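Local coordinates for protein N-acetylglucosamine-specific lectin (Saxidomus purpuratus, PDB 6A7T) that binds N-acetylglucosamine as a C-type lectin whose carbohydrate recognition is independent of calcium, at residues Trp31-Gly35 with Gly36-Leu40; Lys131-Trp135 with Gln136-His140. All coordinates share one frame; numbering follows the deposited sequence.

Interaction 1: Trp31-Gly35 with Gly36-Leu40; sequences WEWFG and GSCYL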
loop_
_atom_site.group_PDB
_atom_site.type_symbol
_atom_site.label_atom_id
_atom_site.label_comp_id
_atom_site.label_asym_id
_atom_site.label_seq_id
_atom_site.Cartn_x
_atom_site.Cartn_y
_atom_site.Cartn_z
ATOM N N TRP A 31 -5.036 3.466 13.724
ATOM C CA TRP A 31 -4.154 3.627 12.560
ATOM C C TRP A 31 -4.957 3.458 11.271
ATOM O O TRP A 31 -6.018 2.836 11.294
ATOM C CB TRP A 31 -3.016 2.629 12.620
ATOM C CG TRP A 31 -2.086 2.759 13.790
ATOM C CD1 TRP A 31 -2.385 2.722 15.124
ATOM C CD2 TRP A 31 -0.659 2.871 13.718
ATOM N NE1 TRP A 31 -1.248 2.787 15.889
ATOM C CE2 TRP A 31 -0.180 2.900 15.046
ATOM C CE3 TRP A 31 0.254 2.985 12.660
ATOM C CZ2 TRP A 31 1.163 3.052 15.348
ATOM C CZ3 TRP A 31 1.577 3.188 12.955
ATOM C CH2 TRP A 31 2.035 3.174 14.289
ATOM N N GLU A 32 -4.447 4.018 10.185
ATOM C CA GLU A 32 -5.061 3.952 8.852
ATOM C C GLU A 32 -4.103 3.312 7.866
ATOM O O GLU A 32 -2.940 3.562 7.892
ATOM C CB GLU A 32 -5.309 5.344 8.288
ATOM C CG GLU A 32 -6.442 6.068 8.936
ATOM C CD GLU A 32 -6.731 7.279 8.059
ATOM O OE1 GLU A 32 -6.743 8.401 8.600
ATOM O OE2 GLU A 32 -6.922 7.073 6.809
ATOM N N TRP A 33 -4.642 2.527 6.924
ATOM C CA TRP A 33 -3.849 1.867 5.881
ATOM C C TRP A 33 -3.862 2.666 4.579
ATOM O O TRP A 33 -4.913 3.157 4.160
ATOM C CB TRP A 33 -4.406 0.473 5.635
ATOM C CG TRP A 33 -3.578 -0.388 4.734
ATOM C CD1 TRP A 33 -2.597 -1.238 5.146
ATOM C CD2 TRP A 33 -3.625 -0.498 3.297
ATOM N NE1 TRP A 33 -2.086 -1.904 4.074
ATOM C CE2 TRP A 33 -2.689 -1.480 2.932
ATOM C CE3 TRP A 33 -4.422 0.073 2.295
ATOM C CZ2 TRP A 33 -2.437 -1.856 1.612
ATOM C CZ3 TRP A 33 -4.195 -0.315 0.980
ATOM C CH2 TRP A 33 -3.208 -1.244 0.642
ATOM N N PHE A 34 -2.706 2.718 3.945
ATOM C CA PHE A 34 -2.582 3.223 2.598
ATOM C C PHE A 34 -1.305 2.660 1.987
ATOM O O PHE A 34 -0.253 2.727 2.584
ATOM C CB PHE A 34 -2.555 4.754 2.599
ATOM C CG PHE A 34 -2.279 5.313 1.228
ATOM C CD1 PHE A 34 -3.296 5.355 0.291
ATOM C CD2 PHE A 34 -0.994 5.654 0.846
ATOM C CE1 PHE A 34 -3.032 5.793 -0.995
ATOM C CE2 PHE A 34 -0.747 6.134 -0.430
ATOM C CZ PHE A 34 -1.767 6.191 -1.333
ATOM N N GLY A 35 -1.397 2.088 0.772
ATOM C CA GLY A 35 -0.171 1.895 -0.015
ATOM C C GLY A 35 0.827 0.910 0.605
ATOM O O GLY A 35 2.023 1.054 0.402
ATOM N N GLY A 36 0.322 -0.027 1.404
ATOM C CA GLY A 36 1.100 -1.072 2.008
ATOM C C GLY A 36 1.627 -0.714 3.378
ATOM O O GLY A 36 2.358 -1.488 3.994
ATOM N N SER A 37 1.256 0.459 3.879
ATOM C CA SER A 37 1.705 0.902 5.214
ATOM C C SER A 37 0.511 1.250 6.081
ATOM O O SER A 37 -0.536 1.589 5.579
ATOM C CB SER A 37 2.568 2.125 5.111
ATOM O OG SER A 37 3.801 1.821 4.505
ATOM N N CYS A 38 0.729 1.189 7.402
ATOM C CA CYS A 38 -0.191 1.720 8.410
ATOM C C CYS A 38 0.372 3.041 8.965
ATOM O O CYS A 38 1.553 3.181 9.184
ATOM C CB CYS A 38 -0.418 0.724 9.526
ATOM S SG CYS A 38 -1.211 -0.809 8.970
ATOM N N TYR A 39 -0.526 3.998 9.166
ATOM C CA TYR A 39 -0.190 5.339 9.626
ATOM C C TYR A 39 -0.956 5.693 10.897
ATOM O O TYR A 39 -2.173 5.464 11.007
ATOM C CB TYR A 39 -0.568 6.357 8.567
ATOM C CG TYR A 39 0.124 6.165 7.239
ATOM C CD1 TYR A 39 -0.310 5.203 6.331
ATOM C CD2 TYR A 39 1.215 6.939 6.881
ATOM C CE1 TYR A 39 0.349 4.989 5.120
ATOM C CE2 TYR A 39 1.811 6.809 5.640
ATOM C CZ TYR A 39 1.419 5.793 4.782
ATOM O OH TYR A 39 2.062 5.701 3.578
ATOM N N LEU A 40 -0.243 6.433 11.775
ATOM C CA LEU A 40 -0.836 7.016 12.972
ATOM C C LEU A 40 -0.657 8.526 12.901
ATOM O O LEU A 40 0.483 9.000 12.866
ATOM C CB LEU A 40 -0.110 6.461 14.203
ATOM C CG LEU A 40 -0.622 7.005 15.553
ATOM C CD1 LEU A 40 -2.049 6.607 15.803
ATOM C CD2 LEU A 40 0.244 6.532 16.691
HETATM O O HOH W 1 2.595 3.664 1.745
#
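W31 to L40 form a tight antiparallel beta hairpin near the N terminus, strand 32-34 folding back on the start of strand 37-43 through a type I' turn from F34 to S37. E32 and Y39 are a hydrogen-bonded pair joined by two bonds, E32 N to Y39 O and Y39 N to E32 O, both 2.8 Å. F34 and S37 form the second such pair. F34 N meets S37 O at 2.9 Å, almost straight on to the carbonyl, whereas S37 N reaches F34 O at 3.0 Å from well above the carbonyl plane. Glycines at 35 and 36 take the positive phi angles of this turn. The W31 indole lies across the start of the hairpin: L40 CB sits over one face, 3.5 Å from the centroid of the W31 six-membered ring. With CG anti to its carbonyl carbon (chi1 -63°), W31 also brings CE3 within 3.9 Å of C38 CB. On the same side as C38, W33 brings its indole against the turn, CZ2 being 3.3 Å from G36 N. On the other side, F34 CB touches Y39 CE1, and one water donates to both F34 O and Y39 OH. Y39 OH also bonds E70, and S37 OG bonds E153, two ligands of the bound calcium, so the hairpin supplies second-shell contacts to that site. C38 is disulfide-linked to C27; strand 37-43 pairs onward with strand 148-154, while helix 68-78 packs against E32, F34 and Y39 through F73.

Interaction 2: Lys131-Trp135 with Gln136-His140; sequences KEIVW and QWNDH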
loop_
_atom_site.group_PDB
_atom_site.type_symbol
_atom_site.label_atom_id
_atom_site.label_comp_id
_atom_site.label_asym_id
_atom_site.label_seq_id
_atom_site.Cartn_x
_atom_site.Cartn_y
_atom_site.Cartn_z
ATOM N N LYS A 131 -0.538 30.500 5.492
ATOM C CA LYS A 131 -0.419 31.413 4.361
ATOM C C LYS A 131 -0.236 30.619 3.053
ATOM O O LYS A 131 -1.095 29.850 2.682
ATOM C CB LYS A 131 0.666 32.451 4.684
ATOM C CG LYS A 131 0.474 33.143 6.034
ATOM C CD LYS A 131 1.191 34.479 6.210
ATOM C CE LYS A 131 2.689 34.382 6.023
ATOM N NZ LYS A 131 3.407 35.372 6.869
ATOM N N GLU A 132 0.872 30.865 2.337
ATOM C CA GLU A 132 1.164 30.319 0.994
ATOM C C GLU A 132 1.469 28.800 1.028
ATOM O O GLU A 132 1.448 28.147 -0.005
ATOM C CB GLU A 132 2.310 31.130 0.360
ATOM C CG GLU A 132 3.669 31.057 1.090
ATOM C CD GLU A 132 3.823 31.808 2.418
ATOM O OE1 GLU A 132 3.101 32.818 2.612
ATOM O OE2 GLU A 132 4.662 31.375 3.282
ATOM N N ILE A 133 1.799 28.251 2.203
ATOM C CA ILE A 133 2.092 26.824 2.358
ATOM C C ILE A 133 0.762 26.133 2.727
ATOM O O ILE A 133 0.235 26.344 3.825
ATOM C CB ILE A 133 3.210 26.644 3.404
ATOM C CG1 ILE A 133 4.486 27.365 2.955
ATOM C CG2 ILE A 133 3.466 25.192 3.735
ATOM C CD1 ILE A 133 5.606 27.407 3.979
ATOM N N VAL A 134 0.225 25.352 1.788
ATOM C CA VAL A 134 -1.101 24.732 1.923
ATOM C C VAL A 134 -0.942 23.216 2.092
ATOM O O VAL A 134 -1.050 22.472 1.114
ATOM C CB VAL A 134 -1.981 25.082 0.709
ATOM C CG1 VAL A 134 -3.409 24.599 0.871
ATOM C CG2 VAL A 134 -1.942 26.568 0.461
ATOM N N TRP A 135 -0.693 22.776 3.338
ATOM C CA TRP A 135 -0.436 21.382 3.613
ATOM C C TRP A 135 0.701 20.864 2.719
ATOM O O TRP A 135 0.580 19.934 1.967
ATOM C CB TRP A 135 -1.717 20.539 3.561
ATOM C CG TRP A 135 -2.647 20.821 4.698
ATOM C CD1 TRP A 135 -3.952 21.224 4.587
ATOM C CD2 TRP A 135 -2.357 20.790 6.104
ATOM N NE1 TRP A 135 -4.497 21.377 5.828
ATOM C CE2 TRP A 135 -3.548 21.147 6.778
ATOM C CE3 TRP A 135 -1.226 20.466 6.872
ATOM C CZ2 TRP A 135 -3.643 21.155 8.166
ATOM C CZ3 TRP A 135 -1.313 20.517 8.243
ATOM C CH2 TRP A 135 -2.495 20.904 8.882
ATOM N N GLN A 136 1.846 21.550 2.844
ATOM C CA GLN A 136 3.080 21.218 2.134
ATOM C C GLN A 136 4.208 21.270 3.167
ATOM O O GLN A 136 4.037 21.777 4.302
ATOM C CB GLN A 136 3.293 22.204 0.980
ATOM C CG GLN A 136 2.304 22.029 -0.156
ATOM C CD GLN A 136 2.357 23.222 -1.083
ATOM O OE1 GLN A 136 2.168 24.371 -0.688
ATOM N NE2 GLN A 136 2.697 22.931 -2.308
ATOM N N TRP A 137 5.396 20.864 2.753
ATOM C CA TRP A 137 6.488 20.755 3.736
ATOM C C TRP A 137 7.132 22.112 4.048
ATOM O O TRP A 137 7.245 22.963 3.162
ATOM C CB TRP A 137 7.549 19.745 3.292
ATOM C CG TRP A 137 7.068 18.450 2.771
ATOM C CD1 TRP A 137 5.953 17.759 3.140
ATOM C CD2 TRP A 137 7.760 17.632 1.830
ATOM N NE1 TRP A 137 5.874 16.615 2.437
ATOM C CE2 TRP A 137 6.969 16.503 1.614
ATOM C CE3 TRP A 137 8.944 17.772 1.094
ATOM C CZ2 TRP A 137 7.310 15.494 0.733
ATOM C CZ3 TRP A 137 9.250 16.795 0.177
ATOM C CH2 TRP A 137 8.497 15.650 0.035
ATOM N N ASN A 138 7.502 22.337 5.326
ATOM C CA ASN A 138 8.233 23.500 5.807
ATOM C C ASN A 138 9.391 22.998 6.691
ATOM O O ASN A 138 9.297 21.890 7.280
ATOM C CB ASN A 138 7.397 24.415 6.695
ATOM C CG ASN A 138 8.108 25.688 7.044
ATOM O OD1 ASN A 138 8.760 26.232 6.174
ATOM N ND2 ASN A 138 8.007 26.135 8.292
ATOM N N ASP A 139 10.476 23.758 6.737
ATOM C CA ASP A 139 11.664 23.471 7.575
ATOM C C ASP A 139 11.613 24.339 8.824
ATOM O O ASP A 139 11.483 25.577 8.735
ATOM C CB ASP A 139 12.954 23.776 6.801
ATOM C CG ASP A 139 13.032 25.216 6.304
ATOM O OD1 ASP A 139 12.174 25.578 5.476
ATOM O OD2 ASP A 139 13.866 25.983 6.841
ATOM N N HIS A 140 11.751 23.735 10.011
ATOM C CA HIS A 140 11.734 24.394 11.268
ATOM C C HIS A 140 13.084 24.111 11.944
ATOM O O HIS A 140 13.523 22.966 11.979
ATOM C CB HIS A 140 10.581 23.908 12.175
ATOM C CG HIS A 140 10.461 24.647 13.463
ATOM N ND1 HIS A 140 9.987 25.960 13.511
ATOM C CD2 HIS A 140 10.640 24.285 14.759
ATOM C CE1 HIS A 140 9.911 26.354 14.764
ATOM N NE2 HIS A 140 10.337 25.361 15.554
#
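Q136 folds its side chain back over the bend that leads into strand 136-140, where W135 and Q136 both face L128 as a G1 beta bulge. The left-handed backbone of W135 (phi 53°) makes the corner. The polar link is a single long hydrogen bond, V134 N to Q136 OE1 at 3.3 Å, nearly straight at the hydrogen (166°) but tilted from the amide plane. W135 O accepts a hydrogen bond from R75 of helix 68-78. Q136 CG stands anti to its own carbonyl carbon (chi1 -70°), which lays CG against W135 O at 3.4 Å and carries the amide back to V134. The van der Waals share falls to I133: CG2 lies 4.1 Å from Q136 CB and also touches the carbonyl O of Q136, and its other branch ends in CD1, which meets the N138 side chain at about a right angle. Beyond the bulge comes W137-N138-D139, the WND motif of C-type lectins. N138 and H140 have been seen to bind N-acetylglucosamine, and D139 a second calcium, in a structure of this protein, but neither ligand is bound to this chain. N138 OD1 is held by R117 NE, a further sugar-binding residue, and I133 CD1 lies 4.0 Å from that same N138 OD1.

How the interactions relate
Both interactions are local turns in series, neither nested nor crossed. From the N terminus, interaction 1 closes first, fastening strand 32-34, outermost of its sheet within this chain, to strand 37-43 in the sheet that also holds strand 148-154. The chain then runs through helices 48-57 and 68-78 and the strands from 86 onward before interaction 2 closes the loop between strands 124-130 and 136-140, in the second sheet. The two lie on opposite sides of the chain's centre, their centres 23 Å apart. Helix 68-78 bridges them, touching residues 31-40 through F73 and residues 131-140 through R75 and I78. One borders the occupied calcium site, the other contains sugar-binding residues N138 and H140.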